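Local coordinates for 2,3-dimethylmalate lyase (Aspergillus niger, PDB 3FA4), which belongs to the phosphoenolpyruvate phosphomutase family of TIM-barrel-type proteins and binds a magnesium ion, at residues Q200-L205 / M231-I236; D162-Q165 / E171-A174. All coordinates share one frame; numbering follows the deposited sequence.

Interaction 1: residues Q200-L205 / M231-I236; sequences QVIQDL and MGFRII
Ile202 packs its terminal methyl over the face of the Phe233 ring, a compact case of one side chain serving as the whole apolar link between a helix and the turn that leads into a strand. CD1 stands 3.7 Å from the centroid of the Phe233 ring, 22° off its normal, in a CH-pi contact displaced toward the rim where CE1 lies. Ile202 reaches this spot because CG1 is anti to the carbonyl carbon (chi1 -74°), and its chain crosses that of Phe233 at about a right angle. The same methyl presses on the end of helix 225-231: Ile202 CD1 lies 3.7 Å from Met231 CB and 3.3 Å from Met231 O. Beyond CB, Met231 leads away from Ile202 in an extended chain, and its SD comes to the edge of the Phe233 ring, in its plane. Gly232, with positive phi, is the C-prime residue of a Schellman motif, in which Phe233 N bonds to Ala228 O and Gly232 N to Lys229 O. Having no side chain, Gly232 marks the closest backbone approach, its CA 6.4 Å from Ile202 CA. The tight part ends there: no hydrogen bond joins the two segments, and the side of the helix that carries Gln203 is turned to solvent. Around this contact, Ala198 of helix 195-204 touches both Met231 and Phe233, Leu212 of strand 211-213 also meets Phe233, and Ile235 pairs through its backbone with Leu210 and Leu212 as strand 235-238 enters the parallel sheet.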
ATOM      1  N   GLN B 200       2.490  22.468 -37.599  1.00 34.99           N
ATOM      2  CA  GLN B 200       2.896  21.327 -38.429  1.00 33.88           C
ATOM      3  C   GLN B 200       2.403  19.971 -37.883  1.00 34.86           C
ATOM      4  O   GLN B 200       1.892  19.133 -38.675  1.00 35.68           O
ATOM      5  CB  GLN B 200       4.421  21.297 -38.663  1.00 34.22           C
ATOM      6  CG  GLN B 200       4.853  20.406 -39.825  1.00 33.47           C
ATOM      7  CD  GLN B 200       4.278  20.911 -41.134  1.00 38.00           C
ATOM      8  OE1 GLN B 200       3.592  20.203 -41.887  1.00 35.76           O
ATOM      9  NE2 GLN B 200       4.510  22.188 -41.382  1.00 39.86           N
ATOM     10  N   VAL B 201       2.531  19.725 -36.581  1.00 33.36           N
ATOM     11  CA  VAL B 201       2.249  18.372 -36.065  1.00 34.85           C
ATOM     12  C   VAL B 201       0.761  18.098 -36.065  1.00 35.88           C
ATOM     13  O   VAL B 201       0.360  16.958 -36.275  1.00 35.37           O
ATOM     14  CB  VAL B 201       2.936  18.025 -34.698  1.00 35.00           C
ATOM     15  CG1 VAL B 201       2.330  18.808 -33.588  1.00 35.58           C
ATOM     16  CG2 VAL B 201       2.897  16.502 -34.392  1.00 32.78           C
ATOM     17  N   ILE B 202      -0.051  19.156 -35.869  1.00 36.54           N
ATOM     18  CA  ILE B 202      -1.494  19.077 -36.044  1.00 35.34           C
ATOM     19  C   ILE B 202      -1.816  18.664 -37.488  1.00 36.05           C
ATOM     20  O   ILE B 202      -2.632  17.764 -37.717  1.00 37.03           O
ATOM     21  CB  ILE B 202      -2.209  20.395 -35.609  1.00 35.70           C
ATOM     22  CG1 ILE B 202      -2.200  20.471 -34.093  1.00 35.75           C
ATOM     23  CG2 ILE B 202      -3.682  20.472 -36.115  1.00 31.83           C
ATOM     24  CD1 ILE B 202      -2.169  21.861 -33.587  1.00 37.46           C
ATOM     25  N   GLN B 203      -1.167  19.293 -38.458  1.00 36.15           N
ATOM     26  CA  GLN B 203      -1.375  18.958 -39.880  1.00 36.14           C
ATOM     27  C   GLN B 203      -0.824  17.589 -40.290  1.00 35.32           C
ATOM     28  O   GLN B 203      -1.460  16.896 -41.036  1.00 35.89           O
ATOM     29  CB  GLN B 203      -0.826  20.076 -40.772  1.00 36.49           C
ATOM     30  CG  GLN B 203      -0.567  19.640 -42.215  1.00 37.66           C
ATOM     31  CD  GLN B 203       0.097  20.725 -43.071  1.00 40.10           C
ATOM     32  OE1 GLN B 203      -0.314  21.912 -43.017  1.00 42.30           O
ATOM     33  NE2 GLN B 203       1.100  20.325 -43.908  1.00 40.97           N
ATOM     34  N   ASP B 204       0.334  17.194 -39.752  1.00 34.74           N
ATOM     35  CA  ASP B 204       0.964  15.912 -39.976  1.00 33.75           C
ATOM     36  C   ASP B 204       0.233  14.690 -39.453  1.00 34.54           C
ATOM     37  O   ASP B 204       0.277  13.611 -40.080  1.00 33.85           O
ATOM     38  CB  ASP B 204       2.392  15.935 -39.436  1.00 34.60           C
ATOM     39  CG  ASP B 204       3.339  16.687 -40.355  1.00 34.53           C
ATOM     40  OD1 ASP B 204       2.941  16.998 -41.492  1.00 37.50           O
ATOM     41  OD2 ASP B 204       4.460  16.995 -39.972  1.00 34.99           O
ATOM     42  N   LEU B 205      -0.437  14.853 -38.315  1.00 33.86           N
ATOM     43  CA  LEU B 205      -1.250  13.805 -37.745  1.00 33.43           C
ATOM     44  C   LEU B 205      -2.695  14.248 -37.790  1.00 33.48           C
ATOM     45  O   LEU B 205      -3.429  14.084 -36.842  1.00 33.36           O
ATOM     46  CB  LEU B 205      -0.815  13.529 -36.304  1.00 32.93           C
ATOM     47  CG  LEU B 205       0.602  12.943 -36.249  1.00 33.01           C
ATOM     48  CD1 LEU B 205       1.193  13.067 -34.839  1.00 34.35           C
ATOM     49  CD2 LEU B 205       0.542  11.526 -36.689  1.00 29.16           C
ATOM     50  N   MET B 231      -5.291  26.377 -32.769  1.00 30.82           N
ATOM     51  CA  MET B 231      -4.304  25.679 -33.586  1.00 31.87           C
ATOM     52  C   MET B 231      -4.880  24.311 -33.975  1.00 32.23           C
ATOM     53  O   MET B 231      -4.463  23.736 -34.943  1.00 33.40           O
ATOM     54  CB  MET B 231      -2.962  25.448 -32.867  1.00 30.58           C
ATOM     55  CG  MET B 231      -2.210  26.634 -32.558  1.00 30.32           C
ATOM     56  SD  MET B 231      -0.781  26.225 -31.593  1.00 34.15           S
ATOM     57  CE  MET B 231       0.223  27.751 -31.799  1.00 29.11           C
ATOM     58  N   GLY B 232      -5.760  23.745 -33.163  1.00 33.01           N
ATOM     59  CA  GLY B 232      -6.337  22.452 -33.469  1.00 33.00           C
ATOM     60  C   GLY B 232      -6.035  21.335 -32.514  1.00 33.23           C
ATOM     61  O   GLY B 232      -6.333  20.176 -32.829  1.00 34.16           O
ATOM     62  N   PHE B 233      -5.472  21.627 -31.330  1.00 34.63           N
ATOM     63  CA  PHE B 233      -5.221  20.559 -30.300  1.00 32.64           C
ATOM     64  C   PHE B 233      -6.537  20.205 -29.689  1.00 33.41           C
ATOM     65  O   PHE B 233      -7.513  20.995 -29.775  1.00 33.68           O
ATOM     66  CB  PHE B 233      -4.304  21.047 -29.187  1.00 33.02           C
ATOM     67  CG  PHE B 233      -2.881  21.164 -29.594  1.00 31.72           C
ATOM     68  CD1 PHE B 233      -2.371  22.384 -30.011  1.00 30.33           C
ATOM     69  CD2 PHE B 233      -2.055  20.026 -29.628  1.00 29.52           C
ATOM     70  CE1 PHE B 233      -1.033  22.484 -30.423  1.00 34.42           C
ATOM     71  CE2 PHE B 233      -0.718  20.110 -30.023  1.00 31.08           C
ATOM     72  CZ  PHE B 233      -0.196  21.332 -30.417  1.00 31.52           C
ATOM     73  N   ARG B 234      -6.604  19.042 -29.093  1.00 32.76           N
ATOM     74  CA  ARG B 234      -7.784  18.565 -28.436  1.00 33.16           C
ATOM     75  C   ARG B 234      -7.680  18.567 -26.940  1.00 33.85           C
ATOM     76  O   ARG B 234      -8.652  18.566 -26.272  1.00 33.99           O
ATOM     77  CB  ARG B 234      -8.184  17.220 -28.961  1.00 32.01           C
ATOM     78  CG  ARG B 234      -8.376  17.232 -30.407  1.00 35.43           C
ATOM     79  CD  ARG B 234      -9.628  17.968 -30.832  1.00 36.69           C
ATOM     80  NE  ARG B 234     -10.658  16.989 -31.024  1.00 40.13           N
ATOM     81  CZ  ARG B 234     -11.720  16.830 -30.268  1.00 40.02           C
ATOM     82  NH1 ARG B 234     -11.991  17.631 -29.280  1.00 38.26           N
ATOM     83  NH2 ARG B 234     -12.520  15.847 -30.536  1.00 42.43           N
ATOM     84  N   ILE B 235      -6.469  18.608 -26.427  1.00 34.27           N
ATOM     85  CA  ILE B 235      -6.235  18.649 -24.987  1.00 34.33           C
ATOM     86  C   ILE B 235      -5.049  19.542 -24.741  1.00 34.35           C
ATOM     87  O   ILE B 235      -4.003  19.486 -25.472  1.00 33.62           O
ATOM     88  CB  ILE B 235      -5.981  17.213 -24.432  1.00 34.43           C
ATOM     89  CG1 ILE B 235      -7.097  16.257 -24.888  1.00 34.48           C
ATOM     90  CG2 ILE B 235      -5.551  17.204 -22.917  1.00 32.52           C
ATOM     91  CD1 ILE B 235      -6.776  14.754 -24.753  1.00 37.17           C
ATOM     92  N   ILE B 236      -5.211  20.372 -23.711  1.00 34.03           N
ATOM     93  CA  ILE B 236      -4.072  21.064 -23.092  1.00 35.00           C
ATOM     94  C   ILE B 236      -4.001  20.719 -21.593  1.00 34.90           C
ATOM     95  O   ILE B 236      -5.030  20.662 -20.894  1.00 35.27           O
ATOM     96  CB  ILE B 236      -4.153  22.628 -23.363  1.00 35.12           C
ATOM     97  CG1 ILE B 236      -2.807  23.333 -23.069  1.00 35.02           C
ATOM     98  CG2 ILE B 236      -5.337  23.239 -22.580  1.00 34.31           C
ATOM     99  CD1 ILE B 236      -2.785  24.815 -23.527  1.00 33.15           C
TER

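Interaction 2: residues D162-Q165 / E171-A174; sequences DSLQ and ESVA
The backbones of Ser163 and Ser172 come within 5.5 Å, measured CA to CA, where the chain leaving strand 156-161 turns through the short helix 164-167 and meets helix 169-181. This is the strand-to-helix connection of a beta-alpha unit in the TIM-barrel-type fold, and a pair of serine hydroxyls bridges it. Ser163 OG and Ser172 OG form a hydrogen bond of 3.1 Å, in which either may be the donor. Both side chains leave their backbones toward the other segment. In Ser163 the hydroxyl sits between the backbone N and the carbonyl carbon (chi1 64°), a setting that also carries it over the helix backbone, with OG 3.4 Å from Ser172 CA. Ser172 takes the other course, its OG anti to its own carbonyl carbon (chi1 -79°) and beside its backbone N. Each oxygen has a further partner: Ser163 OG bonds to Thr161 OG1, its strongest polar partner, and Ser172 OG makes a weak hydrogen bond to Gly168 O. The two buried hydroxyls thus link Thr161, at the end of strand 156-161, to Gly168, just ahead of helix 169-181, the last step being weak. Leu164 supplies the apolar side, resting its CB 3.7 Å from Ser172 OG, while its side chain also meets Leu189 and Met197. Glu171, facing the same gap, has no close side-chain contact across it, and its OE2 forms a salt bridge with Arg175. Beside the serine bond, Leu164 N lies 3.2 Å from Ser172 OG, but the angle is too poor for a hydrogen bond.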
ATOM      1  N   ASP B 162       9.079  10.968 -26.477  1.00 34.99           N
ATOM      2  CA  ASP B 162      10.104  11.832 -25.933  1.00 35.65           C
ATOM      3  C   ASP B 162      11.266  11.934 -26.883  1.00 35.75           C
ATOM      4  O   ASP B 162      12.354  12.342 -26.459  1.00 35.85           O
ATOM      5  CB  ASP B 162      10.545  11.345 -24.557  1.00 34.92           C
ATOM      6  CG  ASP B 162       9.468  11.546 -23.519  1.00 35.23           C
ATOM      7  OD1 ASP B 162       9.347  12.642 -22.941  1.00 39.13           O
ATOM      8  OD2 ASP B 162       8.698  10.626 -23.318  1.00 36.84           O
ATOM      9  N   SER B 163      11.039  11.577 -28.158  1.00 35.50           N
ATOM     10  CA  SER B 163      12.152  11.490 -29.158  1.00 35.73           C
ATOM     11  C   SER B 163      12.570  12.769 -29.842  1.00 36.06           C
ATOM     12  O   SER B 163      13.578  12.752 -30.505  1.00 36.98           O
ATOM     13  CB  SER B 163      11.869  10.453 -30.224  1.00 35.76           C
ATOM     14  OG  SER B 163      10.748  10.838 -30.970  1.00 35.54           O
ATOM     15  N   LEU B 164      11.836  13.874 -29.670  1.00 36.59           N
ATOM     16  CA  LEU B 164      12.157  15.128 -30.409  1.00 37.14           C
ATOM     17  C   LEU B 164      13.615  15.620 -30.317  1.00 37.44           C
ATOM     18  O   LEU B 164      14.345  15.676 -31.292  1.00 37.70           O
ATOM     19  CB  LEU B 164      11.176  16.258 -30.026  1.00 36.25           C
ATOM     20  CG  LEU B 164      11.161  17.572 -30.791  1.00 36.53           C
ATOM     21  CD1 LEU B 164      10.866  17.372 -32.265  1.00 34.37           C
ATOM     22  CD2 LEU B 164      10.116  18.499 -30.206  1.00 36.65           C
ATOM     23  N   GLN B 165      14.026  16.068 -29.152  1.00 39.18           N
ATOM     24  CA  GLN B 165      15.432  16.498 -28.962  1.00 40.75           C
ATOM     25  C   GLN B 165      16.481  15.461 -29.407  1.00 40.13           C
ATOM     26  O   GLN B 165      17.512  15.842 -29.978  1.00 40.79           O
ATOM     27  CB  GLN B 165      15.661  16.839 -27.488  1.00 41.58           C
ATOM     28  CG  GLN B 165      15.213  15.709 -26.535  1.00 43.74           C
ATOM     29  CD  GLN B 165      16.107  15.724 -25.333  1.00 49.61           C
ATOM     30  OE1 GLN B 165      16.407  16.825 -24.816  1.00 54.35           O
ATOM     31  NE2 GLN B 165      16.626  14.547 -24.920  1.00 44.84           N
ATOM     32  N   GLU B 171      11.213  11.795 -36.931  1.00 38.16           N
ATOM     33  CA  GLU B 171      11.295  10.500 -36.282  1.00 38.45           C
ATOM     34  C   GLU B 171      10.178  10.496 -35.274  1.00 38.12           C
ATOM     35  O   GLU B 171       9.517   9.448 -35.092  1.00 38.55           O
ATOM     36  CB  GLU B 171      12.669  10.261 -35.607  1.00 37.90           C
ATOM     37  CG  GLU B 171      12.865   8.905 -34.795  1.00 39.49           C
ATOM     38  CD  GLU B 171      12.343   7.628 -35.486  1.00 42.64           C
ATOM     39  OE1 GLU B 171      11.902   7.663 -36.661  1.00 43.46           O
ATOM     40  OE2 GLU B 171      12.350   6.552 -34.842  1.00 43.27           O
ATOM     41  N   SER B 172       9.961  11.661 -34.650  1.00 37.09           N
ATOM     42  CA  SER B 172       8.909  11.881 -33.628  1.00 37.02           C
ATOM     43  C   SER B 172       7.539  11.615 -34.219  1.00 36.36           C
ATOM     44  O   SER B 172       6.732  10.886 -33.669  1.00 36.52           O
ATOM     45  CB  SER B 172       8.922  13.331 -33.141  1.00 36.60           C
ATOM     46  OG  SER B 172       9.962  13.521 -32.219  1.00 36.34           O
ATOM     47  N   VAL B 173       7.306  12.233 -35.360  1.00 36.12           N
ATOM     48  CA  VAL B 173       6.074  12.041 -36.108  1.00 35.21           C
ATOM     49  C   VAL B 173       5.920  10.545 -36.538  1.00 34.75           C
ATOM     50  O   VAL B 173       4.848  10.008 -36.351  1.00 34.59           O
ATOM     51  CB  VAL B 173       5.895  13.121 -37.146  1.00 34.02           C
ATOM     52  CG1 VAL B 173       4.758  12.816 -37.995  1.00 35.88           C
ATOM     53  CG2 VAL B 173       5.605  14.403 -36.423  1.00 34.49           C
ATOM     54  N   ALA B 174       7.000   9.892 -37.020  1.00 34.06           N
ATOM     55  CA  ALA B 174       7.049   8.441 -37.281  1.00 34.71           C
ATOM     56  C   ALA B 174       6.603   7.545 -36.147  1.00 35.04           C
ATOM     57  O   ALA B 174       5.776   6.657 -36.360  1.00 36.18           O
ATOM     58  CB  ALA B 174       8.471   7.969 -37.765  1.00 34.05           C
TER

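How the interactions relate
Both contacts are partly buried and lie on the same side of the chain's centre, about 15 Å apart between their centres, yet they illustrate different solutions. Interaction 1 joins helix 195-204 to the turn before strand 235-238 and rests on apolar and CH-pi contacts, with no hydrogen bond between its segments; interaction 2 fastens the loop after strand 156-161 to helix 169-181 through a hydroxyl pair. Only interaction 2 brings two buried polar side chains together. The two share no segment, but their helices pack directly: Val201 CG2 lies 4.0 Å from Val173 CG2, and Asp204 CB 4.2 Å from Val173 CG1. Helix 195-204 of interaction 1 thus packs on helix 169-181 of interaction 2.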